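Side-chain contacts in choline dehydrogenase and related flavoproteins (Aspergillus oryzae, PDB 3Q9T), which probably oxidises formate, as a flavoenzyme of the glucose-methanol-choline oxidoreductase family that carries 8-formyl-FAD at its catalytic site: residues P183-E186 against N187-D190; F256-D259 against R260-L264; R284-R288 against H289-T293; S544-P547 against I548-C552. All blocks are in the same frame, centred on the assembly; numbering follows the deposited sequence.

Interaction 1 of 4, residues P183-E186 against N187-D190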
loop_
_atom_site.group_PDB
_atom_site.type_symbol
_atom_site.label_atom_id
_atom_site.label_comp_id
_atom_site.label_asym_id
_atom_site.label_seq_id
_atom_site.Cartn_x
_atom_site.Cartn_y
_atom_site.Cartn_z
ATOM N N PRO A 183 32.383 -9.742 17.649
ATOM C CA PRO A 183 33.528 -10.414 17.036
ATOM C C PRO A 183 33.628 -10.133 15.549
ATOM O O PRO A 183 32.622 -9.865 14.896
ATOM C CB PRO A 183 33.215 -11.905 17.239
ATOM C CG PRO A 183 31.935 -11.963 18.058
ATOM C CD PRO A 183 31.256 -10.658 17.887
ATOM N N LEU A 184 34.851 -10.170 15.041
ATOM C CA LEU A 184 35.114 -10.329 13.624
ATOM C C LEU A 184 35.091 -11.831 13.300
ATOM O O LEU A 184 35.461 -12.656 14.139
ATOM C CB LEU A 184 36.501 -9.767 13.326
ATOM C CG LEU A 184 36.642 -8.415 12.622
ATOM C CD1 LEU A 184 35.495 -7.447 12.940
ATOM C CD2 LEU A 184 38.011 -7.813 12.927
ATOM N N ILE A 185 34.664 -12.195 12.095
ATOM C CA ILE A 185 34.659 -13.592 11.700
ATOM C C ILE A 185 34.810 -13.742 10.190
ATOM O O ILE A 185 34.204 -12.995 9.417
ATOM C CB ILE A 185 33.376 -14.327 12.177
ATOM C CG1 ILE A 185 33.502 -15.839 11.932
ATOM C CG2 ILE A 185 32.127 -13.756 11.484
ATOM C CD1 ILE A 185 32.396 -16.678 12.580
ATOM N N GLU A 186 35.637 -14.696 9.772
ATOM C CA GLU A 186 35.871 -14.912 8.346
ATOM C C GLU A 186 35.302 -16.236 7.854
ATOM O O GLU A 186 34.774 -16.330 6.737
ATOM C CB GLU A 186 37.362 -14.801 8.007
ATOM C CG GLU A 186 37.901 -13.383 8.060
ATOM C CD GLU A 186 37.022 -12.365 7.314
ATOM O OE1 GLU A 186 36.236 -12.742 6.412
ATOM O OE2 GLU A 186 37.117 -11.170 7.644
ATOM N N ASN A 187 35.402 -17.265 8.683
ATOM C CA ASN A 187 34.791 -18.533 8.339
ATOM C C ASN A 187 33.338 -18.644 8.778
ATOM O O ASN A 187 33.051 -19.085 9.885
ATOM C CB ASN A 187 35.573 -19.726 8.897
ATOM C CG ASN A 187 34.955 -21.042 8.470
ATOM O OD1 ASN A 187 34.144 -21.061 7.536
ATOM N ND2 ASN A 187 35.306 -22.140 9.147
ATOM N N ILE A 188 32.421 -18.278 7.890
ATOM C CA ILE A 188 30.995 -18.430 8.171
ATOM C C ILE A 188 30.396 -19.554 7.306
ATOM O O ILE A 188 29.218 -19.524 6.940
ATOM C CB ILE A 188 30.248 -17.093 7.937
ATOM C CG1 ILE A 188 30.430 -16.622 6.489
ATOM C CG2 ILE A 188 30.794 -16.018 8.869
ATOM C CD1 ILE A 188 29.512 -15.497 6.094
ATOM N N TYR A 189 31.212 -20.557 6.987
ATOM C CA TYR A 189 30.805 -21.579 6.024
ATOM C C TYR A 189 30.708 -22.975 6.630
ATOM O O TYR A 189 30.330 -23.916 5.938
ATOM C CB TYR A 189 31.719 -21.541 4.796
ATOM C CG TYR A 189 31.814 -20.139 4.263
ATOM C CD1 TYR A 189 30.829 -19.632 3.426
ATOM C CD2 TYR A 189 32.831 -19.290 4.664
ATOM C CE1 TYR A 189 30.873 -18.319 2.970
ATOM C CE2 TYR A 189 32.891 -17.974 4.210
ATOM C CZ TYR A 189 31.899 -17.493 3.362
ATOM O OH TYR A 189 31.936 -16.189 2.910
ATOM N N ASP A 190 31.011 -23.097 7.922
ATOM C CA ASP A 190 30.899 -24.375 8.616
ATOM C C ASP A 190 29.831 -24.413 9.696
ATOM O O ASP A 190 29.931 -25.204 10.641
ATOM C CB ASP A 190 32.240 -24.785 9.220
ATOM C CG ASP A 190 33.228 -25.205 8.172
ATOM O OD1 ASP A 190 32.833 -25.968 7.260
ATOM O OD2 ASP A 190 34.388 -24.754 8.241
HETATM O O HOH W 1 32.957 -14.270 4.758
#
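I185 and I188 meet through torsions of different kinds. In I185, CG1 stands anti to the backbone N (chi1 -171°), which puts CG2 between that N and the carbonyl carbon. In I188 it is CG1 that takes the position between them (chi1 59°), which leaves CG2 beside I188's own backbone N. The two CG2 methyls therefore meet, I185 CG2 lying 3.7 Å from I188 CG2, and the side chains pass at a slant. I185 CD1 reaches further and rests 3.7 Å from N187 O. The CG1 branch of I188 lies over one face of the Y189 ring, toward its rim.

N187 organises the polar side. Its OD1 accepts from Y189 N at 3.0 Å, the donor standing above the amide carbonyl plane, and this closes an Asx turn. Its ND2 gives a nearly straight bond of 2.9 Å to D190 OD2 (N-H...O 171°), with the acceptor in the amide plane. One amide thus uses both ends and is fixed in its rotation. D190 is also salt-bridged to R130 and K148, so its negative charge is probably well compensated. The E186 carboxylate, for its part, turns to H198.

E186 O takes a weak bond from I188 N (3.3 Å) and lies 3.6 Å from Y189 CE2. A water bound to Y189 OH at 2.9 Å makes a further weak link to E186 O. The chemistry implies a turn, between helix 167-179 and strand 195-204, braced by both ends of the N187 amide, with I185 and I188 in apolar contact.

Interaction 2 of 4, residues F256-D259 against R260-L264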
loop_
_atom_site.group_PDB
_atom_site.type_symbol
_atom_site.label_atom_id
_atom_site.label_comp_id
_atom_site.label_asym_id
_atom_site.label_seq_id
_atom_site.Cartn_x
_atom_site.Cartn_y
_atom_site.Cartn_z
ATOM N N PHE A 256 5.690 -29.893 -24.818
ATOM C CA PHE A 256 6.964 -30.617 -24.781
ATOM C C PHE A 256 6.875 -31.715 -23.734
ATOM O O PHE A 256 6.285 -31.517 -22.668
ATOM C CB PHE A 256 8.140 -29.702 -24.473
ATOM C CG PHE A 256 8.334 -28.594 -25.468
ATOM C CD1 PHE A 256 8.790 -28.864 -26.755
ATOM C CD2 PHE A 256 8.077 -27.278 -25.115
ATOM C CE1 PHE A 256 8.976 -27.845 -27.672
ATOM C CE2 PHE A 256 8.259 -26.243 -26.028
ATOM C CZ PHE A 256 8.708 -26.527 -27.310
ATOM N N PHE A 257 7.468 -32.866 -24.039
ATOM C CA PHE A 257 7.290 -34.057 -23.220
ATOM C C PHE A 257 8.597 -34.523 -22.630
ATOM O O PHE A 257 9.657 -34.401 -23.259
ATOM C CB PHE A 257 6.645 -35.176 -24.043
ATOM C CG PHE A 257 5.246 -34.857 -24.488
ATOM C CD1 PHE A 257 4.169 -35.136 -23.673
ATOM C CD2 PHE A 257 5.017 -34.256 -25.707
ATOM C CE1 PHE A 257 2.878 -34.823 -24.064
ATOM C CE2 PHE A 257 3.724 -33.935 -26.105
ATOM C CZ PHE A 257 2.660 -34.229 -25.286
ATOM N N ALA A 258 8.518 -35.043 -21.411
ATOM C CA ALA A 258 9.691 -35.590 -20.759
ATOM C C ALA A 258 9.547 -37.094 -20.736
ATOM O O ALA A 258 8.527 -37.618 -20.295
ATOM C CB ALA A 258 9.841 -35.040 -19.335
ATOM N N ASP A 259 10.573 -37.785 -21.206
ATOM C CA ASP A 259 10.567 -39.241 -21.170
ATOM C C ASP A 259 10.989 -39.805 -19.817
ATOM O O ASP A 259 10.610 -40.909 -19.458
ATOM C CB ASP A 259 11.408 -39.788 -22.311
ATOM C CG ASP A 259 10.793 -39.470 -23.646
ATOM O OD1 ASP A 259 9.543 -39.387 -23.692
ATOM O OD2 ASP A 259 11.538 -39.268 -24.624
ATOM N N ARG A 260 11.740 -39.027 -19.047
ATOM C CA ARG A 260 12.078 -39.447 -17.702
ATOM C C ARG A 260 11.334 -38.625 -16.667
ATOM O O ARG A 260 10.507 -39.149 -15.936
ATOM C CB ARG A 260 13.582 -39.356 -17.467
ATOM C CG ARG A 260 14.394 -40.248 -18.404
ATOM C CD ARG A 260 13.905 -41.697 -18.388
ATOM N NE ARG A 260 14.677 -42.511 -19.320
ATOM C CZ ARG A 260 15.625 -43.373 -18.966
ATOM N NH1 ARG A 260 15.920 -43.574 -17.682
ATOM N NH2 ARG A 260 16.271 -44.046 -19.908
ATOM N N GLU A 261 11.637 -37.333 -16.589
ATOM C CA GLU A 261 11.076 -36.519 -15.520
ATOM C C GLU A 261 10.958 -35.057 -15.878
ATOM O O GLU A 261 11.747 -34.517 -16.646
ATOM C CB GLU A 261 11.913 -36.648 -14.248
ATOM C CG GLU A 261 11.949 -38.048 -13.644
ATOM C CD GLU A 261 12.617 -38.050 -12.286
ATOM O OE1 GLU A 261 12.242 -37.205 -11.447
ATOM O OE2 GLU A 261 13.522 -38.883 -12.059
ATOM N N VAL A 262 9.946 -34.421 -15.303
ATOM C CA VAL A 262 9.822 -32.982 -15.362
ATOM C C VAL A 262 10.261 -32.384 -14.027
ATOM O O VAL A 262 9.860 -32.848 -12.949
ATOM C CB VAL A 262 8.388 -32.567 -15.700
ATOM C CG1 VAL A 262 8.180 -31.078 -15.440
ATOM C CG2 VAL A 262 8.096 -32.902 -17.157
ATOM N N ILE A 263 11.115 -31.372 -14.105
ATOM C CA ILE A 263 11.513 -30.635 -12.915
ATOM C C ILE A 263 10.970 -29.203 -12.971
ATOM O O ILE A 263 11.309 -28.420 -13.869
ATOM C CB ILE A 263 13.039 -30.611 -12.690
ATOM C CG1 ILE A 263 13.643 -32.029 -12.667
ATOM C CG2 ILE A 263 13.339 -29.938 -11.365
ATOM C CD1 ILE A 263 13.833 -32.661 -14.022
ATOM N N LEU A 264 10.115 -28.877 -12.009
ATOM C CA LEU A 264 9.504 -27.561 -11.931
ATOM C C LEU A 264 10.398 -26.630 -11.106
ATOM O O LEU A 264 10.632 -26.869 -9.930
ATOM C CB LEU A 264 8.110 -27.669 -11.323
ATOM C CG LEU A 264 7.346 -26.357 -11.104
ATOM C CD1 LEU A 264 7.321 -25.511 -12.361
ATOM C CD2 LEU A 264 5.908 -26.650 -10.611
#
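A258, D259 and R260 form the corner at which the chain leaves one beta sheet for another. Strand 253-258 belongs to a mixed sheet, whereas strand 261-264 lies in the parallel sheet of the Rossmann-type FAD-binding domain, between strands 9-12 and 538-540. The backbone supplies the evidence for the corner: D259 and R260 leave the extended conformation, with psi -24° and -66°, and extended geometry returns at E261.

R260 folds back against the residue before it. Its chain bends at chi2 (-52°), and CD comes to lie 3.6 Å from D259 O. The aliphatic part thus packs on the preceding peptide, while the guanidinium continues outward to a salt bridge with D575 and a hydrogen bond to H573.

D259 sends its carboxylate in another direction, to H6. This separation shows in the distance of 7.0 Å between D259 OD2 and R260 NE: the two opposite charges are sequence neighbours but do not pair. E261, just past the corner, makes a salt bridge to R539 and a hydrogen bond to H573, so H573 is shared by R260 and E261.

On the inner side, the A258 methyl points at the departing strand and also touches V10 of strand 9-12. The small CB is wedged between backbone and side chain, 3.3 Å from E261 O and 3.5 Å from V262 CG2.

Interaction 3 of 4, residues R284-R288 against H289-T293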
loop_
_atom_site.group_PDB
_atom_site.type_symbol
_atom_site.label_atom_id
_atom_site.label_comp_id
_atom_site.label_asym_id
_atom_site.label_seq_id
_atom_site.Cartn_x
_atom_site.Cartn_y
_atom_site.Cartn_z
ATOM N N ARG A 284 -10.312 -26.506 -2.504
ATOM C CA ARG A 284 -11.265 -25.402 -2.412
ATOM C C ARG A 284 -10.769 -24.216 -3.250
ATOM O O ARG A 284 -11.553 -23.544 -3.920
ATOM C CB ARG A 284 -11.453 -25.008 -0.940
ATOM C CG ARG A 284 -12.735 -24.271 -0.596
ATOM C CD ARG A 284 -12.725 -23.835 0.883
ATOM N NE ARG A 284 -12.235 -24.898 1.765
ATOM C CZ ARG A 284 -12.960 -25.941 2.166
ATOM N NH1 ARG A 284 -14.222 -26.074 1.768
ATOM N NH2 ARG A 284 -12.429 -26.861 2.962
ATOM N N GLU A 285 -9.459 -23.980 -3.243
ATOM C CA GLU A 285 -8.885 -22.882 -4.011
ATOM C C GLU A 285 -8.924 -23.149 -5.522
ATOM O O GLU A 285 -9.176 -22.238 -6.298
ATOM C CB GLU A 285 -7.463 -22.579 -3.540
ATOM C CG GLU A 285 -6.733 -21.521 -4.358
ATOM C CD GLU A 285 -5.366 -21.141 -3.788
ATOM O OE1 GLU A 285 -4.849 -21.843 -2.882
ATOM O OE2 GLU A 285 -4.807 -20.125 -4.256
ATOM N N LEU A 286 -8.675 -24.388 -5.938
ATOM C CA LEU A 286 -8.842 -24.762 -7.351
ATOM C C LEU A 286 -10.296 -24.582 -7.842
ATOM O O LEU A 286 -10.536 -23.870 -8.820
ATOM C CB LEU A 286 -8.357 -26.195 -7.619
ATOM C CG LEU A 286 -6.845 -26.413 -7.835
ATOM C CD1 LEU A 286 -6.024 -25.475 -6.968
ATOM C CD2 LEU A 286 -6.427 -27.873 -7.577
ATOM N N SER A 287 -11.251 -25.226 -7.166
ATOM C CA SER A 287 -12.662 -25.138 -7.542
ATOM C C SER A 287 -13.084 -23.691 -7.724
ATOM O O SER A 287 -13.761 -23.360 -8.693
ATOM C CB SER A 287 -13.577 -25.800 -6.501
ATOM O OG SER A 287 -13.192 -27.131 -6.281
ATOM N N ARG A 288 -12.667 -22.842 -6.794
ATOM C CA ARG A 288 -13.027 -21.431 -6.815
ATOM C C ARG A 288 -12.640 -20.783 -8.141
ATOM O O ARG A 288 -13.206 -19.759 -8.525
ATOM C CB ARG A 288 -12.351 -20.695 -5.650
ATOM C CG ARG A 288 -12.867 -19.276 -5.402
ATOM C CD ARG A 288 -12.118 -18.619 -4.239
ATOM N NE ARG A 288 -11.802 -19.586 -3.182
ATOM C CZ ARG A 288 -10.717 -19.532 -2.407
ATOM N NH1 ARG A 288 -9.836 -18.550 -2.565
ATOM N NH2 ARG A 288 -10.508 -20.459 -1.473
ATOM N N HIS A 289 -11.687 -21.377 -8.851
ATOM C CA HIS A 289 -11.260 -20.802 -10.127
ATOM C C HIS A 289 -11.546 -21.718 -11.310
ATOM O O HIS A 289 -10.986 -21.543 -12.387
ATOM C CB HIS A 289 -9.780 -20.408 -10.081
ATOM C CG HIS A 289 -9.478 -19.400 -9.021
ATOM N ND1 HIS A 289 -9.817 -18.070 -9.148
ATOM C CD2 HIS A 289 -8.930 -19.534 -7.790
ATOM C CE1 HIS A 289 -9.468 -17.423 -8.049
ATOM N NE2 HIS A 289 -8.924 -18.286 -7.209
ATOM N N GLY A 290 -12.421 -22.698 -11.108
ATOM C CA GLY A 290 -12.827 -23.555 -12.211
ATOM C C GLY A 290 -11.800 -24.610 -12.593
ATOM O O GLY A 290 -11.883 -25.181 -13.675
ATOM N N ILE A 291 -10.840 -24.883 -11.710
ATOM C CA ILE A 291 -9.819 -25.905 -11.985
ATOM C C ILE A 291 -10.137 -27.238 -11.314
ATOM O O ILE A 291 -10.402 -27.300 -10.121
ATOM C CB ILE A 291 -8.428 -25.447 -11.517
ATOM C CG1 ILE A 291 -8.070 -24.101 -12.164
ATOM C CG2 ILE A 291 -7.378 -26.512 -11.829
ATOM C CD1 ILE A 291 -6.939 -23.375 -11.461
ATOM N N ASN A 292 -10.111 -28.316 -12.080
ATOM C CA ASN A 292 -10.252 -29.635 -11.479
ATOM C C ASN A 292 -9.148 -29.944 -10.479
ATOM O O ASN A 292 -8.020 -29.494 -10.626
ATOM C CB ASN A 292 -10.287 -30.705 -12.559
ATOM C CG ASN A 292 -11.574 -30.675 -13.344
ATOM O OD1 ASN A 292 -12.657 -30.487 -12.774
ATOM N ND2 ASN A 292 -11.469 -30.837 -14.659
ATOM N N THR A 293 -9.480 -30.711 -9.454
ATOM C CA THR A 293 -8.472 -31.136 -8.503
ATOM C C THR A 293 -7.998 -32.511 -8.891
ATOM O O THR A 293 -8.779 -33.445 -8.922
ATOM C CB THR A 293 -9.029 -31.201 -7.095
ATOM O OG1 THR A 293 -9.540 -29.918 -6.739
ATOM C CG2 THR A 293 -7.935 -31.606 -6.103
HETATM O O HOH W 2 -11.551 -28.731 -8.181
#
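The H289 imidazole has R288 O over one face, 3.8 Å from CG, and E285 O at its edge, close to the ring plane and 3.1 Å from CD2. The ring is thereby set against the last turn of helix 283-287. The R288 chain runs back along the helix, bent at chi3, and its guanidinium has E285 CA above one face, toward the rim.

The backbone beneath is closely bonded. L286 O accepts from H289 N at 2.7 Å and from I291 N at 3.1 Å, the two donors arriving from opposite faces of its carbonyl plane. G290 N bonds S287 O at 2.8 Å.

L286 packs on the returning chain, its CB 4.0 Å from I291 CB and its CD2 3.8 Å from T293 OG1. A water completes the closure by donating to I291 O at 2.7 Å and bonding S287 OG and T293 OG1; both hydroxyl residues are also tied to T283.

G290, at positive phi (77°), is the C-prime residue, and its bond to S287 with that of I291 to L286 defines a Schellman motif ending the helix, over a type I turn from S287 to G290.

Interaction 4 of 4, residues S544-P547 against I548-C552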
loop_
_atom_site.group_PDB
_atom_site.type_symbol
_atom_site.label_atom_id
_atom_site.label_comp_id
_atom_site.label_asym_id
_atom_site.label_seq_id
_atom_site.Cartn_x
_atom_site.Cartn_y
_atom_site.Cartn_z
ATOM N N SER A 544 11.001 -22.772 -3.350
ATOM C CA SER A 544 9.695 -23.076 -2.737
ATOM C C SER A 544 9.768 -24.355 -1.933
ATOM O O SER A 544 8.887 -24.698 -1.143
ATOM C CB SER A 544 8.589 -23.156 -3.795
ATOM O OG SER A 544 8.928 -24.044 -4.834
ATOM N N VAL A 545 10.869 -25.049 -2.158
ATOM C CA VAL A 545 11.144 -26.326 -1.568
ATOM C C VAL A 545 11.644 -26.155 -0.133
ATOM O O VAL A 545 11.409 -27.011 0.727
ATOM C CB VAL A 545 12.171 -27.034 -2.475
ATOM C CG1 VAL A 545 13.311 -27.631 -1.697
ATOM C CG2 VAL A 545 11.470 -28.032 -3.375
ATOM N N ILE A 546 12.300 -25.024 0.116
ATOM C CA ILE A 546 12.934 -24.702 1.404
ATOM C C ILE A 546 11.963 -24.650 2.583
ATOM O O ILE A 546 11.054 -23.824 2.612
ATOM C CB ILE A 546 13.720 -23.384 1.290
ATOM C CG1 ILE A 546 14.841 -23.553 0.259
ATOM C CG2 ILE A 546 14.286 -22.963 2.633
ATOM C CD1 ILE A 546 15.542 -22.231 -0.143
ATOM N N PRO A 547 12.149 -25.552 3.558
ATOM C CA PRO A 547 11.193 -25.731 4.662
ATOM C C PRO A 547 11.414 -24.809 5.886
ATOM O O PRO A 547 10.490 -24.615 6.666
ATOM C CB PRO A 547 11.402 -27.194 5.058
ATOM C CG PRO A 547 12.855 -27.430 4.765
ATOM C CD PRO A 547 13.218 -26.572 3.572
ATOM N N ILE A 548 12.620 -24.287 6.056
ATOM C CA ILE A 548 12.932 -23.325 7.117
ATOM C C ILE A 548 13.941 -22.338 6.538
ATOM O O ILE A 548 15.032 -22.734 6.129
ATOM C CB ILE A 548 13.588 -23.996 8.326
ATOM C CG1 ILE A 548 12.702 -25.101 8.887
ATOM C CG2 ILE A 548 13.871 -22.961 9.420
ATOM C CD1 ILE A 548 13.304 -25.787 10.092
ATOM N N ILE A 549 13.581 -21.063 6.474
ATOM C CA ILE A 549 14.412 -20.095 5.738
ATOM C C ILE A 549 15.793 -19.920 6.391
ATOM O O ILE A 549 15.896 -19.766 7.598
ATOM C CB ILE A 549 13.697 -18.724 5.608
ATOM C CG1 ILE A 549 14.420 -17.828 4.592
ATOM C CG2 ILE A 549 13.575 -18.058 6.987
ATOM C CD1 ILE A 549 13.765 -16.419 4.415
ATOM N N PRO A 550 16.864 -19.989 5.589
ATOM C CA PRO A 550 18.224 -19.833 6.133
ATOM C C PRO A 550 18.435 -18.477 6.820
ATOM O O PRO A 550 17.629 -17.560 6.629
ATOM C CB PRO A 550 19.118 -19.959 4.888
ATOM C CG PRO A 550 18.307 -20.803 3.928
ATOM C CD PRO A 550 16.860 -20.455 4.187
ATOM N N ASP A 551 19.520 -18.347 7.584
ATOM C CA ASP A 551 19.720 -17.182 8.461
ATOM C C ASP A 551 20.444 -16.025 7.749
ATOM O O ASP A 551 21.258 -15.320 8.344
ATOM C CB ASP A 551 20.501 -17.608 9.710
ATOM C CG ASP A 551 20.107 -19.003 10.193
ATOM O OD1 ASP A 551 19.323 -19.120 11.161
ATOM O OD2 ASP A 551 20.555 -19.991 9.581
ATOM N N CYS A 552 20.140 -15.823 6.472
ATOM C CA CYS A 552 20.963 -14.958 5.658
ATOM C C CYS A 552 20.420 -14.982 4.254
ATOM O O CYS A 552 19.482 -15.731 3.975
ATOM C CB CYS A 552 22.376 -15.515 5.636
ATOM S SG CYS A 552 22.401 -17.246 5.123
#
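I546 and P550 mark the tight side of a buried, irregular loop that links strand 538-540 of the Rossmann-type parallel sheet to helix 555-572. The I546 CB is directed at the residues that follow. With CG1 beside the backbone N (chi1 -62°), CG2 lies anti to that N and becomes the touching branch. It sits 3.6 Å from I548 O and 3.9 Å from P550 CD, and the isoleucine side chain meets the proline ring at about a right angle. Both residues also pack on S557 of helix 555-572, which brings this inner face against the helix.

The other side, at P547 and I548, is partly exposed, and its contacts are of a different order. They run between sequence neighbours: the P547 ring flanks I548 N, with CG 3.4 Å from it, and the bond from I548 CA to CB is directed away overall, yet CB and CG1 still touch the P547 peptide. F115 of helix 113-116 meets both residues, while T108 adds a contact to I548.

The I546 side chain is about 7 Å from the bound 8-formyl-FAD and about 4 Å from the side chain of A543, an FAD-binding residue, so this member of the tight side lies near the cofactor. Further along, D551 is salt-bridged to R425, which also bonds I549 O.

On the partly exposed side, I548 CG1 stands beside the peptide before it, 3.2 Å from P547 O.

Overall arrangement
All four contacts are local and follow one another in series along the chain, with none nested or crossing. Interaction 1 closes a turn between helix 167-179 and strand 195-204. Interaction 2 turns the corner from the mixed sheet to the parallel sheet, and interaction 3 ends helix 283-287 soon afterwards, their centres about 25 Å apart. Interactions 1 and 3 lie on opposite sides of the chain's centre. Interaction 4, far later in sequence, returns to the middle, its centre about 10 Å from that of the chain: its nearest atoms come within about 7 Å of interaction 1 and about 6 Å of interaction 2, without touching, and it lies in the loop that joins strand 538-540 to helix 555-572.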